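Local coordinates for protein 3-phosphoshikimate 1-carboxyvinyltransferase (Streptomyces sviceus, PDB 7M0O) that probably transfers the enolpyruvyl group of phosphoenolpyruvate to the 5-hydroxyl of shikimate-3-phosphate, a late step toward chorismate and the aromatic amino acids, at residues Asp34-Leu43 against Arg76-Leu85. Numbering follows the deposited sequence.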
ATOM      1  N   ASP A  34      -5.515  -9.580   9.485  1.00 18.02           N
ATOM      2  CA  ASP A  34      -5.259  -9.714  10.917  1.00 12.67           C
ATOM      3  C   ASP A  34      -4.791  -8.392  11.516  1.00 14.29           C
ATOM      4  O   ASP A  34      -5.175  -8.053  12.642  1.00 17.09           O
ATOM      5  CB  ASP A  34      -4.239 -10.824  11.197  1.00 12.58           C
ATOM      6  CG  ASP A  34      -4.810 -12.214  10.953  1.00 23.89           C
ATOM      7  OD1 ASP A  34      -6.059 -12.382  11.010  1.00 22.84           O
ATOM      8  OD2 ASP A  34      -4.009 -13.146  10.697  1.00 29.02           O
ATOM      9  N   ASP A  35      -3.991  -7.611  10.764  1.00 13.85           N
ATOM     10  CA  ASP A  35      -3.527  -6.323  11.275  1.00 17.20           C
ATOM     11  C   ASP A  35      -4.694  -5.353  11.453  1.00 13.72           C
ATOM     12  O   ASP A  35      -4.847  -4.753  12.519  1.00 17.02           O
ATOM     13  CB  ASP A  35      -2.457  -5.729  10.347  1.00 18.93           C
ATOM     14  CG  ASP A  35      -1.729  -4.509  10.954  1.00 21.73           C
ATOM     15  OD1 ASP A  35      -2.055  -4.063  12.079  1.00 22.15           O
ATOM     16  OD2 ASP A  35      -0.794  -3.996  10.300  1.00 26.49           O
ATOM     17  N   THR A  36      -5.551  -5.199  10.435  1.00 16.12           N
ATOM     18  CA  THR A  36      -6.654  -4.251  10.600  1.00 12.74           C
ATOM     19  C   THR A  36      -7.682  -4.745  11.609  1.00 13.25           C
ATOM     20  O   THR A  36      -8.329  -3.930  12.283  1.00 14.21           O
ATOM     21  CB  THR A  36      -7.324  -3.957   9.259  1.00 20.69           C
ATOM     22  OG1 THR A  36      -8.077  -5.100   8.834  1.00 15.01           O
ATOM     23  CG2 THR A  36      -6.290  -3.621   8.220  1.00 17.91           C
ATOM     24  N   GLU A  37      -7.851  -6.066  11.740  1.00 12.86           N
ATOM     25  CA  GLU A  37      -8.735  -6.582  12.780  1.00 15.68           C
ATOM     26  C   GLU A  37      -8.206  -6.235  14.169  1.00 13.72           C
ATOM     27  O   GLU A  37      -8.969  -5.812  15.042  1.00 14.24           O
ATOM     28  CB  GLU A  37      -8.913  -8.096  12.624  1.00 15.45           C
ATOM     29  CG  GLU A  37      -9.920  -8.719  13.595  1.00 20.22           C
ATOM     30  CD  GLU A  37     -11.367  -8.447  13.197  1.00 20.20           C
ATOM     31  OE1 GLU A  37     -11.605  -8.110  12.009  1.00 20.05           O
ATOM     32  OE2 GLU A  37     -12.264  -8.586  14.070  1.00 22.35           O
ATOM     33  N   GLY A  38      -6.899  -6.403  14.386  1.00 13.92           N
ATOM     34  CA  GLY A  38      -6.315  -6.025  15.662  1.00 14.03           C
ATOM     35  C   GLY A  38      -6.391  -4.530  15.931  1.00 11.58           C
ATOM     36  O   GLY A  38      -6.572  -4.116  17.085  1.00 13.18           O
ATOM     37  N   PHE A  39      -6.265  -3.712  14.882  1.00 15.60           N
ATOM     38  CA  PHE A  39      -6.444  -2.261  15.015  1.00 14.42           C
ATOM     39  C   PHE A  39      -7.844  -1.941  15.524  1.00 15.07           C
ATOM     40  O   PHE A  39      -8.015  -1.203  16.507  1.00 13.89           O
ATOM     41  CB  PHE A  39      -6.190  -1.584  13.659  1.00 16.97           C
ATOM     42  CG  PHE A  39      -5.816  -0.102  13.728  1.00 13.19           C
ATOM     43  CD1 PHE A  39      -4.741   0.373  13.000  1.00 22.39           C
ATOM     44  CD2 PHE A  39      -6.586   0.803  14.440  1.00 23.64           C
ATOM     45  CE1 PHE A  39      -4.411   1.733  13.011  1.00 22.27           C
ATOM     46  CE2 PHE A  39      -6.262   2.158  14.467  1.00 19.00           C
ATOM     47  CZ  PHE A  39      -5.177   2.621  13.751  1.00 20.59           C
ATOM     48  N   ALA A  40      -8.864  -2.481  14.848  1.00 14.65           N
ATOM     49  CA  ALA A  40     -10.240  -2.304  15.293  1.00 15.58           C
ATOM     50  C   ALA A  40     -10.428  -2.779  16.727  1.00 14.01           C
ATOM     51  O   ALA A  40     -11.070  -2.097  17.531  1.00 16.96           O
ATOM     52  CB  ALA A  40     -11.193  -3.048  14.352  1.00 22.36           C
ATOM     53  N   GLU A  41      -9.899  -3.969  17.062  1.00 18.04           N
ATOM     54  CA  GLU A  41     -10.016  -4.475  18.429  1.00 14.38           C
ATOM     55  C   GLU A  41      -9.347  -3.538  19.432  1.00 14.08           C
ATOM     56  O   GLU A  41      -9.856  -3.334  20.540  1.00 16.14           O
ATOM     57  CB  GLU A  41      -9.391  -5.868  18.556  1.00 14.37           C
ATOM     58  CG  GLU A  41     -10.025  -6.980  17.706  1.00 25.87           C
ATOM     59  CD  GLU A  41      -9.249  -8.300  17.796  1.00 39.78           C
ATOM     60  OE1 GLU A  41      -8.484  -8.483  18.769  1.00 39.05           O
ATOM     61  OE2 GLU A  41      -9.392  -9.154  16.888  1.00 41.10           O
ATOM     62  N   GLY A  42      -8.179  -3.002  19.075  1.00 12.99           N
ATOM     63  CA  GLY A  42      -7.490  -2.083  19.964  1.00 15.38           C
ATOM     64  C   GLY A  42      -8.280  -0.812  20.176  1.00 17.75           C
ATOM     65  O   GLY A  42      -8.352  -0.295  21.293  1.00 16.24           O
ATOM     66  N   LEU A  43      -8.890  -0.294  19.105  1.00 14.76           N
ATOM     67  CA  LEU A  43      -9.751   0.881  19.231  1.00 15.49           C
ATOM     68  C   LEU A  43     -10.903   0.623  20.190  1.00 16.48           C
ATOM     69  O   LEU A  43     -11.256   1.485  20.999  1.00 16.87           O
ATOM     70  CB  LEU A  43     -10.292   1.279  17.856  1.00 13.36           C
ATOM     71  CG  LEU A  43      -9.293   1.952  16.910  1.00 11.89           C
ATOM     72  CD1 LEU A  43      -9.966   2.253  15.590  1.00 12.24           C
ATOM     73  CD2 LEU A  43      -8.752   3.253  17.549  1.00 11.45           C
ATOM     74  N   ARG A  76      -1.024  -7.553  18.768  1.00 18.88           N
ATOM     75  CA  ARG A  76      -0.992  -8.796  17.976  1.00 23.67           C
ATOM     76  C   ARG A  76       0.254  -8.765  17.082  1.00 18.54           C
ATOM     77  O   ARG A  76       1.347  -8.430  17.558  1.00 17.48           O
ATOM     78  CB  ARG A  76      -2.330  -8.972  17.241  1.00 19.90           C
ATOM     79  CG  ARG A  76      -3.574  -8.704  18.096  1.00 26.27           C
ATOM     80  CD  ARG A  76      -4.790  -9.526  17.655  1.00 30.90           C
ATOM     81  NE  ARG A  76      -4.891  -9.642  16.204  1.00 38.97           N
ATOM     82  CZ  ARG A  76      -6.021  -9.909  15.552  1.00 38.72           C
ATOM     83  NH1 ARG A  76      -7.160 -10.077  16.221  1.00 38.95           N
ATOM     84  NH2 ARG A  76      -6.016 -10.002  14.231  1.00 27.79           N
ATOM     85  N   ASP A  77       0.141  -9.120  15.802  1.00 18.50           N
ATOM     86  CA  ASP A  77       1.253  -9.196  14.863  1.00 23.51           C
ATOM     87  C   ASP A  77       1.279  -8.021  13.899  1.00 14.73           C
ATOM     88  O   ASP A  77       2.019  -8.057  12.911  1.00 19.30           O
ATOM     89  CB  ASP A  77       1.162 -10.495  14.045  1.00 19.36           C
ATOM     90  CG  ASP A  77       1.139 -11.750  14.911  1.00 26.91           C
ATOM     91  OD1 ASP A  77       2.092 -11.968  15.679  1.00 23.79           O
ATOM     92  OD2 ASP A  77       0.168 -12.527  14.809  1.00 39.54           O
ATOM     93  N   GLY A  78       0.466  -6.994  14.139  1.00 20.41           N
ATOM     94  CA  GLY A  78       0.245  -5.988  13.121  1.00 20.22           C
ATOM     95  C   GLY A  78       1.134  -4.773  13.277  1.00 15.52           C
ATOM     96  O   GLY A  78       1.111  -4.116  14.319  1.00 17.05           O
ATOM     97  N   ALA A  79       1.928  -4.471  12.250  1.00 21.22           N
ATOM     98  CA  ALA A  79       2.869  -3.361  12.350  1.00 25.54           C
ATOM     99  C   ALA A  79       2.143  -2.025  12.439  1.00 22.58           C
ATOM    100  O   ALA A  79       2.553  -1.140  13.204  1.00 22.81           O
ATOM    101  CB  ALA A  79       3.826  -3.370  11.161  1.00 29.00           C
ATOM    102  N   THR A  80       1.067  -1.859  11.667  1.00 23.70           N
ATOM    103  CA  THR A  80       0.307  -0.612  11.719  1.00 20.23           C
ATOM    104  C   THR A  80      -0.284  -0.391  13.106  1.00 20.68           C
ATOM    105  O   THR A  80      -0.203   0.711  13.667  1.00 17.58           O
ATOM    106  CB  THR A  80      -0.810  -0.628  10.667  1.00 19.80           C
ATOM    107  OG1 THR A  80      -0.250  -0.459   9.362  1.00 24.85           O
ATOM    108  CG2 THR A  80      -1.795   0.496  10.946  1.00 25.76           C
ATOM    109  N   THR A  81      -0.926  -1.421  13.657  1.00 20.03           N
ATOM    110  CA  THR A  81      -1.483  -1.336  15.002  1.00 15.17           C
ATOM    111  C   THR A  81      -0.410  -0.951  16.020  1.00 16.71           C
ATOM    112  O   THR A  81      -0.644  -0.102  16.891  1.00 14.15           O
ATOM    113  CB  THR A  81      -2.123  -2.672  15.384  1.00 15.90           C
ATOM    114  OG1 THR A  81      -3.042  -3.092  14.348  1.00 19.62           O
ATOM    115  CG2 THR A  81      -2.857  -2.574  16.709  1.00 16.61           C
ATOM    116  N   ALA A  82       0.779  -1.552  15.904  1.00 12.58           N
ATOM    117  CA  ALA A  82       1.852  -1.343  16.870  1.00 14.00           C
ATOM    118  C   ALA A  82       2.436   0.060  16.825  1.00 14.26           C
ATOM    119  O   ALA A  82       3.014   0.506  17.825  1.00 13.52           O
ATOM    120  CB  ALA A  82       2.970  -2.364  16.644  1.00 18.37           C
ATOM    121  N   ARG A  83       2.311   0.766  15.702  1.00 16.63           N
ATOM    122  CA  ARG A  83       2.818   2.131  15.607  1.00 14.28           C
ATOM    123  C   ARG A  83       1.724   3.184  15.702  1.00 14.55           C
ATOM    124  O   ARG A  83       1.910   4.198  16.383  1.00 14.23           O
ATOM    125  CB  ARG A  83       3.589   2.318  14.297  1.00 15.63           C
ATOM    126  CG  ARG A  83       4.793   1.408  14.202  1.00 19.67           C
ATOM    127  CD  ARG A  83       5.060   1.005  12.760  1.00 29.23           C
ATOM    128  NE  ARG A  83       6.256   0.176  12.649  1.00 30.42           N
ATOM    129  CZ  ARG A  83       6.715  -0.321  11.505  1.00 37.23           C
ATOM    130  NH1 ARG A  83       6.074  -0.084  10.367  1.00 35.99           N
ATOM    131  NH2 ARG A  83       7.815  -1.057  11.503  1.00 34.35           N
ATOM    132  N   PHE A  84       0.570   2.958  15.068  1.00 15.20           N
ATOM    133  CA  PHE A  84      -0.471   3.985  15.034  1.00 14.46           C
ATOM    134  C   PHE A  84      -1.255   4.068  16.340  1.00 13.71           C
ATOM    135  O   PHE A  84      -1.642   5.163  16.753  1.00 12.43           O
ATOM    136  CB  PHE A  84      -1.443   3.727  13.881  1.00 15.11           C
ATOM    137  CG  PHE A  84      -0.914   4.110  12.532  1.00 17.29           C
ATOM    138  CD1 PHE A  84       0.394   4.554  12.369  1.00 17.48           C
ATOM    139  CD2 PHE A  84      -1.738   4.040  11.416  1.00 14.77           C
ATOM    140  CE1 PHE A  84       0.870   4.906  11.121  1.00 14.79           C
ATOM    141  CE2 PHE A  84      -1.268   4.388  10.154  1.00 13.55           C
ATOM    142  CZ  PHE A  84       0.036   4.825  10.006  1.00 17.59           C
ATOM    143  N   LEU A  85      -1.555   2.940  16.987  1.00 11.97           N
ATOM    144  CA  LEU A  85      -2.307   3.028  18.239  1.00 11.49           C
ATOM    145  C   LEU A  85      -1.547   3.773  19.336  1.00 14.50           C
ATOM    146  O   LEU A  85      -2.167   4.602  20.018  1.00 13.03           O
ATOM    147  CB  LEU A  85      -2.735   1.629  18.704  1.00 14.59           C
ATOM    148  CG  LEU A  85      -3.956   1.047  17.993  1.00 14.58           C
ATOM    149  CD1 LEU A  85      -4.504  -0.138  18.766  1.00 15.27           C
ATOM    150  CD2 LEU A  85      -5.054   2.092  17.792  1.00 22.47           C
TER
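At the N-terminal end of helix 79-90, the carboxylate of D35 on helix 34-45 takes up the amides of T80 and T81 and the T81 hydroxyl, just past the N-cap residue G78. D35 OD1 accepts from T81 OG1 at 2.7 Å, nearly along its C-O bond, and from T81 N on its syn side, while OD2 takes T80 N at 3.1 Å with its own syn lone pair. With CG anti to the backbone N (chi1 -169°), the carboxylate reaches across to the other helix and lies close over G78, where a side chain would strike OD1. Replacing D35 by an alanine would probably cost both amides and the hydroxyl this carboxylate acceptor and weaken the tie between the helices. One turn on, the F39 ring fits as a knob among T80, T81, F84 and L85: L85 CG lies over one face, T80 CG2 meets the edge, and L85 CD2 comes to 3.5 Å from F39 CE2. On the solvent side, R76 lays its guanidinium over the G38 backbone and forms a salt bridge from NH1 to E41 OE2 (2.5 Å), the carboxylate and guanidinium planes 73° apart. The axes of 34-43 and 79-85 come within 8.4 Å, their N-to-C directions 34° apart. Helix 8-20 packs against both, with K8, predicted to bind both substrates, hydrogen-bonded to T80 OG1; helix 155-163 meets T80 and F84, and helix 79-90 links parallel neighbouring strands 70-74 and 95-99 in a beta-alpha-beta crossover.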